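Local coordinates for acireductone dioxygenase (Bacillus anthracis, PDB 4QGL), which probably oxidises the acireductone of the methionine salvage pathway with O2, giving products that depend on whether iron or nickel occupies its active site, at residues 111-116 with 134-139; 115-120 with 153-158; 103-108 with 146-151. One frame throughout, in Å; residues are numbered along the deposited sequence.

Interaction 1 (111-116 with 134-139); sequences RFIVSG and LEPGDL. With CD (cadmium ion), chain C.
I113 is held to the turn 135-138 through both of its backbone polar atoms. Its N donates to D138 O at 2.9 Å, with an angle of 162° at the hydrogen, and its O accepts from G137 N at 2.9 Å. Three CA-H...O contacts run beside these bonds, from F112 CA to D138 O, from L139 CA to R111 O and from P136 CA to I113 O. The one beta bridge, F112 with L139, is an antiparallel non-hydrogen-bonded pair. The type II turn is secured from within, because E135 N donates to D138 OD2 (2.7 Å) from above the carboxylate plane; D138 OD1 goes to Y34 and K36.

Among apolar groups, I113 CG1 meets L134 CB at 3.8 Å, the two side chains crossing at about a right angle. F112 has CG anti to its backbone N (chi1 167°), which carries the ring along the turn until CE1 lies 3.4 Å from G137 C; its other neighbours include W37 and F64.

The CB of E135 points away from segment 111-116, and OE1 and OE2 chelate a cadmium ion, with H117 and G1 completing the site. Backbone bonds and apolar packing therefore join the segments, leaving the E135 carboxylate to the metal.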
# COMPACT_ATOMS: atom_id res chain seq x y z
N ARG A 111 -1.51 -2.66 -2.94
CA ARG A 111 -1.93 -1.27 -2.78
C ARG A 111 -0.97 -0.40 -3.58
O ARG A 111 0.22 -0.68 -3.60
CB ARG A 111 -1.92 -0.84 -1.29
CG ARG A 111 -2.95 -1.53 -0.39
CD ARG A 111 -4.40 -1.22 -0.80
NE ARG A 111 -5.38 -1.89 0.06
CZ ARG A 111 -5.76 -3.15 -0.07
NH1 ARG A 111 -5.28 -3.90 -1.04
NH2 ARG A 111 -6.64 -3.65 0.76
N PHE A 112 -1.47 0.63 -4.25
CA PHE A 112 -0.59 1.64 -4.83
C PHE A 112 -0.91 2.98 -4.24
O PHE A 112 -2.05 3.39 -4.27
CB PHE A 112 -0.77 1.70 -6.33
CG PHE A 112 -0.15 2.90 -6.99
CD1 PHE A 112 1.19 2.97 -7.18
CD2 PHE A 112 -0.93 3.94 -7.44
CE1 PHE A 112 1.76 4.07 -7.80
CE2 PHE A 112 -0.38 5.04 -8.07
CZ PHE A 112 0.97 5.10 -8.24
N ILE A 113 0.07 3.68 -3.71
CA ILE A 113 -0.26 4.96 -3.09
C ILE A 113 -0.30 6.08 -4.12
O ILE A 113 0.65 6.27 -4.90
CB ILE A 113 0.73 5.34 -1.99
CG1 ILE A 113 0.88 4.22 -0.93
CG2 ILE A 113 0.33 6.65 -1.35
CD1 ILE A 113 -0.37 3.40 -0.66
N VAL A 114 -1.41 6.80 -4.12
CA VAL A 114 -1.57 7.97 -4.96
C VAL A 114 -1.29 9.25 -4.22
O VAL A 114 -0.61 10.11 -4.71
CB VAL A 114 -2.99 8.11 -5.51
CG1 VAL A 114 -3.01 9.17 -6.62
CG2 VAL A 114 -3.53 6.79 -6.07
N SER A 115 -1.85 9.37 -3.02
CA SER A 115 -1.60 10.52 -2.14
C SER A 115 -1.45 10.08 -0.70
O SER A 115 -1.87 8.99 -0.36
CB SER A 115 -2.77 11.47 -2.25
OG SER A 115 -2.74 12.14 -3.50
N GLY A 116 -0.89 10.95 0.15
CA GLY A 116 -0.72 10.71 1.59
C GLY A 116 0.29 9.63 1.90
O GLY A 116 1.26 9.46 1.17
N LEU A 134 5.45 4.02 3.00
CA LEU A 134 5.18 4.20 1.60
C LEU A 134 4.99 5.66 1.22
O LEU A 134 4.34 6.40 1.96
CB LEU A 134 3.90 3.43 1.24
CG LEU A 134 3.91 1.95 1.59
CD1 LEU A 134 2.56 1.36 1.27
CD2 LEU A 134 5.00 1.21 0.84
N GLU A 135 5.51 6.04 0.05
CA GLU A 135 5.30 7.38 -0.48
C GLU A 135 4.47 7.28 -1.74
O GLU A 135 4.37 6.22 -2.36
CB GLU A 135 6.64 8.05 -0.76
CG GLU A 135 7.47 8.34 0.49
CD GLU A 135 7.10 9.67 1.09
OE1 GLU A 135 6.27 10.32 0.45
OE2 GLU A 135 7.60 10.08 2.16
N PRO A 136 3.83 8.39 -2.13
CA PRO A 136 3.10 8.28 -3.38
C PRO A 136 3.97 7.75 -4.49
O PRO A 136 5.15 8.01 -4.50
CB PRO A 136 2.68 9.72 -3.66
CG PRO A 136 2.53 10.32 -2.27
CD PRO A 136 3.59 9.67 -1.43
N GLY A 137 3.40 6.97 -5.39
CA GLY A 137 4.17 6.38 -6.49
C GLY A 137 4.63 4.97 -6.16
O GLY A 137 5.22 4.29 -7.01
N ASP A 138 4.28 4.53 -4.94
CA ASP A 138 4.70 3.25 -4.40
C ASP A 138 3.65 2.17 -4.60
O ASP A 138 2.56 2.32 -4.10
CB ASP A 138 4.91 3.40 -2.88
CG ASP A 138 6.32 3.85 -2.51
OD1 ASP A 138 7.16 4.01 -3.42
OD2 ASP A 138 6.63 4.03 -1.30
N LEU A 139 3.95 1.08 -5.30
CA LEU A 139 3.07 -0.11 -5.30
C LEU A 139 3.75 -1.20 -4.56
O LEU A 139 4.90 -1.50 -4.85
CB LEU A 139 2.74 -0.63 -6.68
CG LEU A 139 1.84 -1.88 -6.60
CD1 LEU A 139 0.74 -1.81 -7.59
CD2 LEU A 139 2.59 -3.18 -6.76
CD CD C . 6.29 11.98 2.15

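Interaction 2 (115-120 with 153-158); sequences SGHGIF and QDDRQV. With CD (cadmium ion), chain C.
The bound cadmium ion of G1, H117 and E135 sits at the start of strand 116-123 in the cupin fold, and this contact supplies H117 and the loop that orients it. The H117 ring is used at both nitrogens. NE2 binds the metal at 2.7 Å, while ND1 donates to D155 OD2 at 2.8 Å in a fairly straight bond. Both partners lie in the ring plane at its edge, but the carboxylate is turned 73° from the ring, and OD2 is met from above the carboxylate plane. This His-carboxylate bond restrains the rotation of the imidazole and would be expected to make NE2 a better ligand.

Q153 crosses H117 at about a right angle, its amide plane 81° from the ring. A bend at chi2 (-144°) brings OE1 to 3.3 Å from H117 CB, and Q153 CG lies 3.9 Å from I119 CG1. The glutamine thus fills the angle between the histidine and the isoleucine.

The backbones meet where H117 N donates to Q157 O at 3.2 Å, in the carbonyl plane. Next to it, G116 and V158 form an antiparallel non-hydrogen-bonded pair. G116 has positive phi, and its CA makes a CA-H...O contact with Q157 O at 3.4 Å. V158 CG2 packs against the carbonyl of H117.

Residues 153-156 form a type I turn, closed by R156 N to Q153 O, in the connection from strand 148-151 to strand 158-164. Strand 116-123 runs between strands 129-134 and 148-151: G118 bonds to L134 on one flank and I119 to T151 on the other. R156 leads away from the contact, onto helix 92-96.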
# COMPACT_ATOMS: atom_id res chain seq x y z
N SER A 115 -1.85 9.37 -3.02
CA SER A 115 -1.60 10.52 -2.14
C SER A 115 -1.45 10.08 -0.70
O SER A 115 -1.87 8.99 -0.36
CB SER A 115 -2.77 11.47 -2.25
OG SER A 115 -2.74 12.14 -3.50
N GLY A 116 -0.89 10.95 0.15
CA GLY A 116 -0.72 10.71 1.59
C GLY A 116 0.29 9.63 1.90
O GLY A 116 1.26 9.46 1.17
N HIS A 117 0.05 8.89 2.99
CA HIS A 117 1.03 7.89 3.48
C HIS A 117 0.41 6.67 4.12
O HIS A 117 -0.74 6.71 4.56
CB HIS A 117 1.99 8.50 4.50
CG HIS A 117 2.65 9.76 4.04
ND1 HIS A 117 2.06 11.00 4.16
CD2 HIS A 117 3.86 9.97 3.47
CE1 HIS A 117 2.87 11.92 3.67
NE2 HIS A 117 3.97 11.32 3.25
N GLY A 118 1.14 5.58 4.17
CA GLY A 118 0.74 4.45 4.99
C GLY A 118 1.97 3.75 5.48
O GLY A 118 3.07 4.01 5.00
N ILE A 119 1.80 2.88 6.47
CA ILE A 119 2.85 2.00 6.92
C ILE A 119 2.31 0.59 6.95
O ILE A 119 1.33 0.34 7.61
CB ILE A 119 3.36 2.32 8.34
CG1 ILE A 119 3.81 3.77 8.50
CG2 ILE A 119 4.59 1.44 8.64
CD1 ILE A 119 3.77 4.27 9.93
N PHE A 120 2.95 -0.33 6.24
CA PHE A 120 2.69 -1.73 6.46
C PHE A 120 3.73 -2.34 7.35
O PHE A 120 4.92 -2.18 7.13
CB PHE A 120 2.70 -2.49 5.15
CG PHE A 120 1.36 -2.51 4.48
CD1 PHE A 120 0.38 -3.36 4.94
CD2 PHE A 120 1.07 -1.69 3.39
CE1 PHE A 120 -0.86 -3.38 4.36
CE2 PHE A 120 -0.17 -1.71 2.81
CZ PHE A 120 -1.13 -2.56 3.29
N GLN A 153 0.13 7.37 9.03
CA GLN A 153 1.13 8.18 9.64
C GLN A 153 0.44 9.35 10.31
O GLN A 153 -0.77 9.33 10.53
CB GLN A 153 2.16 8.64 8.60
CG GLN A 153 2.79 7.47 7.87
CD GLN A 153 4.26 7.70 7.55
OE1 GLN A 153 4.63 7.88 6.39
NE2 GLN A 153 5.09 7.69 8.55
N ASP A 154 1.22 10.37 10.65
CA ASP A 154 0.74 11.42 11.52
C ASP A 154 -0.09 12.44 10.75
O ASP A 154 -0.73 13.26 11.36
CB ASP A 154 1.93 12.04 12.28
CG ASP A 154 2.73 10.97 13.09
OD1 ASP A 154 2.23 9.83 13.18
OD2 ASP A 154 3.85 11.24 13.61
N ASP A 155 -0.12 12.38 9.43
CA ASP A 155 -1.03 13.19 8.65
C ASP A 155 -2.39 12.51 8.54
O ASP A 155 -3.34 13.12 8.02
CB ASP A 155 -0.44 13.56 7.27
CG ASP A 155 -0.04 12.34 6.43
OD1 ASP A 155 0.47 11.36 7.04
OD2 ASP A 155 -0.23 12.35 5.15
N ARG A 156 -2.49 11.27 9.04
CA ARG A 156 -3.75 10.50 9.08
C ARG A 156 -4.59 10.63 7.78
O ARG A 156 -5.79 10.88 7.84
CB ARG A 156 -4.61 10.87 10.31
CG ARG A 156 -3.96 10.76 11.69
CD ARG A 156 -4.16 9.39 12.32
NE ARG A 156 -5.54 9.20 12.81
CZ ARG A 156 -6.01 8.07 13.34
NH1 ARG A 156 -5.23 7.00 13.46
NH2 ARG A 156 -7.27 7.99 13.74
N GLN A 157 -3.98 10.44 6.62
CA GLN A 157 -4.71 10.48 5.37
C GLN A 157 -4.00 9.69 4.28
O GLN A 157 -2.78 9.76 4.13
CB GLN A 157 -4.93 11.91 4.92
CG GLN A 157 -3.62 12.59 4.62
CD GLN A 157 -3.80 14.06 4.41
OE1 GLN A 157 -4.92 14.55 4.41
NE2 GLN A 157 -2.69 14.77 4.24
N VAL A 158 -4.76 8.93 3.52
CA VAL A 158 -4.19 8.21 2.40
C VAL A 158 -5.21 8.07 1.28
O VAL A 158 -6.42 7.90 1.53
CB VAL A 158 -3.63 6.84 2.87
CG1 VAL A 158 -4.70 5.79 3.03
CG2 VAL A 158 -2.58 6.34 1.92
CD CD C . 6.29 11.98 2.15

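Interaction 3 (103-108 with 146-151); sequences HHHTDD and ARHYFT. With CD (cadmium ion), chain B.
A146 O faces H105 across a water: the water accepts from H105 N and lies 3.1 Å from A146 O, which also takes a hydrogen bond from H148 ND1 at 2.7 Å. A146 O lies in the H148 ring plane and holds the imidazole with NE2 turned to the cadmium ion. That ion is bound by H103 NE2 (2.4 Å), H105 NE2 (2.3 Å) and H148 NE2 (2.6 Å), by a second water and by E109. It occupies the site predicted for the catalytic iron or nickel.

The three rings converge at the metal without stacking. H103 and H148 are oblique, their planes at 54°, whereas H105 meets H148 rim to rim, H105 CD2 to H148 CE1 at 3.4 Å. In H103 and H148 alike, CG lies between the backbone N and the carbonyl carbon (chi1 55° and 65°), which swings each ring inward. Second-shell carbonyls hold the other two imidazoles, K101 O for H103 ND1 and V171 O for H105 ND1.

The backbones share a single antiparallel hydrogen-bonded pair, H103 N to H148 O and H148 N to H103 O, both 3.0 Å. Beside it R147, bent at chi2 and chi3, lays one guanidinium face against H103 CA, toward the rim of the group. Its NH1 donates to H104 ND1 at 3.2 Å, from well outside the imidazole plane, while NE forms a salt bridge with E102.

Segment 103-108 lies in the loop between helix 92-96 and strand 109-113. Strand 148-151 lies at the edge of its sheet beside strand 116-123, where H148 packs on F120 and I122 and Y149 bonds to A121.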
# COMPACT_ATOMS: atom_id res chain seq x y z
N HIS A 103 -3.19 -9.52 11.24
CA HIS A 103 -3.98 -10.53 10.54
C HIS A 103 -3.19 -11.01 9.37
O HIS A 103 -2.15 -10.44 9.07
CB HIS A 103 -5.31 -9.94 10.06
CG HIS A 103 -5.15 -8.72 9.23
ND1 HIS A 103 -4.79 -7.50 9.75
CD2 HIS A 103 -5.23 -8.55 7.90
CE1 HIS A 103 -4.69 -6.62 8.77
NE2 HIS A 103 -4.98 -7.23 7.64
N HIS A 104 -3.66 -12.08 8.75
CA HIS A 104 -3.25 -12.39 7.37
C HIS A 104 -4.43 -12.50 6.43
O HIS A 104 -5.58 -12.29 6.84
CB HIS A 104 -2.34 -13.62 7.30
CG HIS A 104 -3.00 -14.91 7.65
ND1 HIS A 104 -2.80 -15.55 8.86
CD2 HIS A 104 -3.79 -15.73 6.92
CE1 HIS A 104 -3.47 -16.69 8.87
NE2 HIS A 104 -4.08 -16.82 7.71
N HIS A 105 -4.14 -12.74 5.15
CA HIS A 105 -5.16 -13.06 4.13
C HIS A 105 -4.74 -14.29 3.30
O HIS A 105 -3.55 -14.56 3.16
CB HIS A 105 -5.39 -11.88 3.17
CG HIS A 105 -5.51 -10.55 3.85
ND1 HIS A 105 -6.66 -10.14 4.49
CD2 HIS A 105 -4.63 -9.52 3.95
CE1 HIS A 105 -6.48 -8.92 4.97
NE2 HIS A 105 -5.25 -8.54 4.69
N THR A 106 -5.72 -15.00 2.72
CA THR A 106 -5.44 -16.11 1.78
C THR A 106 -5.13 -15.71 0.34
O THR A 106 -4.79 -16.57 -0.47
CB THR A 106 -6.61 -17.07 1.69
OG1 THR A 106 -7.80 -16.31 1.45
CG2 THR A 106 -6.72 -17.89 2.98
N ASP A 107 -5.28 -14.43 0.02
CA ASP A 107 -4.73 -13.85 -1.21
C ASP A 107 -3.77 -12.69 -0.85
O ASP A 107 -3.72 -12.20 0.29
CB ASP A 107 -5.87 -13.35 -2.16
CG ASP A 107 -6.67 -14.51 -2.82
OD1 ASP A 107 -6.11 -15.63 -2.99
OD2 ASP A 107 -7.88 -14.29 -3.17
N ASP A 108 -2.97 -12.30 -1.84
CA ASP A 108 -2.06 -11.15 -1.78
C ASP A 108 -2.85 -9.88 -1.50
O ASP A 108 -4.00 -9.81 -1.89
CB ASP A 108 -1.36 -10.98 -3.13
CG ASP A 108 -0.30 -12.07 -3.41
OD1 ASP A 108 0.02 -12.90 -2.51
OD2 ASP A 108 0.24 -12.07 -4.55
N ALA A 146 1.21 -13.93 5.00
CA ALA A 146 2.12 -13.14 5.80
C ALA A 146 1.35 -12.32 6.83
O ALA A 146 0.49 -11.52 6.51
CB ALA A 146 2.94 -12.22 4.93
N ARG A 147 1.70 -12.53 8.09
CA ARG A 147 1.14 -11.74 9.19
C ARG A 147 1.59 -10.28 9.05
O ARG A 147 2.78 -10.01 8.83
CB ARG A 147 1.55 -12.32 10.53
CG ARG A 147 1.24 -13.79 10.70
CD ARG A 147 -0.25 -14.08 10.91
NE ARG A 147 -0.81 -13.59 12.20
CZ ARG A 147 -2.12 -13.53 12.48
NH1 ARG A 147 -3.04 -13.95 11.62
NH2 ARG A 147 -2.51 -13.04 13.63
N HIS A 148 0.64 -9.35 9.12
CA HIS A 148 0.93 -7.94 8.97
C HIS A 148 -0.17 -7.08 9.61
O HIS A 148 -1.22 -7.61 9.91
CB HIS A 148 1.12 -7.60 7.49
CG HIS A 148 -0.10 -7.77 6.66
ND1 HIS A 148 -0.57 -9.01 6.29
CD2 HIS A 148 -0.97 -6.88 6.15
CE1 HIS A 148 -1.68 -8.87 5.59
NE2 HIS A 148 -1.96 -7.58 5.51
N TYR A 149 0.07 -5.79 9.85
CA TYR A 149 -1.00 -4.84 10.10
C TYR A 149 -0.71 -3.51 9.41
O TYR A 149 0.34 -3.35 8.75
CB TYR A 149 -1.27 -4.67 11.59
CG TYR A 149 -0.07 -4.35 12.41
CD1 TYR A 149 0.72 -5.38 12.90
CD2 TYR A 149 0.28 -3.05 12.70
CE1 TYR A 149 1.84 -5.11 13.67
CE2 TYR A 149 1.41 -2.76 13.43
CZ TYR A 149 2.20 -3.80 13.92
OH TYR A 149 3.33 -3.57 14.66
N PHE A 150 -1.66 -2.57 9.48
CA PHE A 150 -1.57 -1.30 8.74
C PHE A 150 -1.77 -0.08 9.63
O PHE A 150 -2.54 -0.09 10.57
CB PHE A 150 -2.56 -1.24 7.54
CG PHE A 150 -2.45 0.06 6.71
CD1 PHE A 150 -1.47 0.20 5.76
CD2 PHE A 150 -3.33 1.11 6.90
CE1 PHE A 150 -1.34 1.37 5.03
CE2 PHE A 150 -3.21 2.28 6.18
CZ PHE A 150 -2.22 2.41 5.23
N THR A 151 -1.08 1.00 9.31
CA THR A 151 -1.19 2.18 10.13
C THR A 151 -1.07 3.40 9.21
O THR A 151 -0.32 3.40 8.23
CB THR A 151 -0.08 2.17 11.21
OG1 THR A 151 -0.48 1.34 12.32
CG2 THR A 151 0.20 3.52 11.71
CD CD B . -4.36 -6.58 5.46
O HOH W 1 -1.41 -11.85 4.09
O HOH W 2 -3.89 -4.40 6.20

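How the interactions relate
Interaction 1 is the buried one, about 6 Å from the chain centre to its own centre, whereas interactions 2 and 3 lie farther out and are partly buried. Interactions 1 and 2 share S115 and G116, where the chain turns from one sheet into the other, and they meet at a single cadmium ion that takes E135 from the first and H117 from the second. Interaction 3 is centred about 18 Å from either and surrounds a different cadmium ion, in the predicted catalytic site. It joins interaction 2 through the neighbouring strands 116-123 and 148-151. Chemistry follows place: mainly backbone bonds and apolar contacts in interaction 1, one histidine-carboxylate pair in interaction 2, three converging imidazoles in interaction 3.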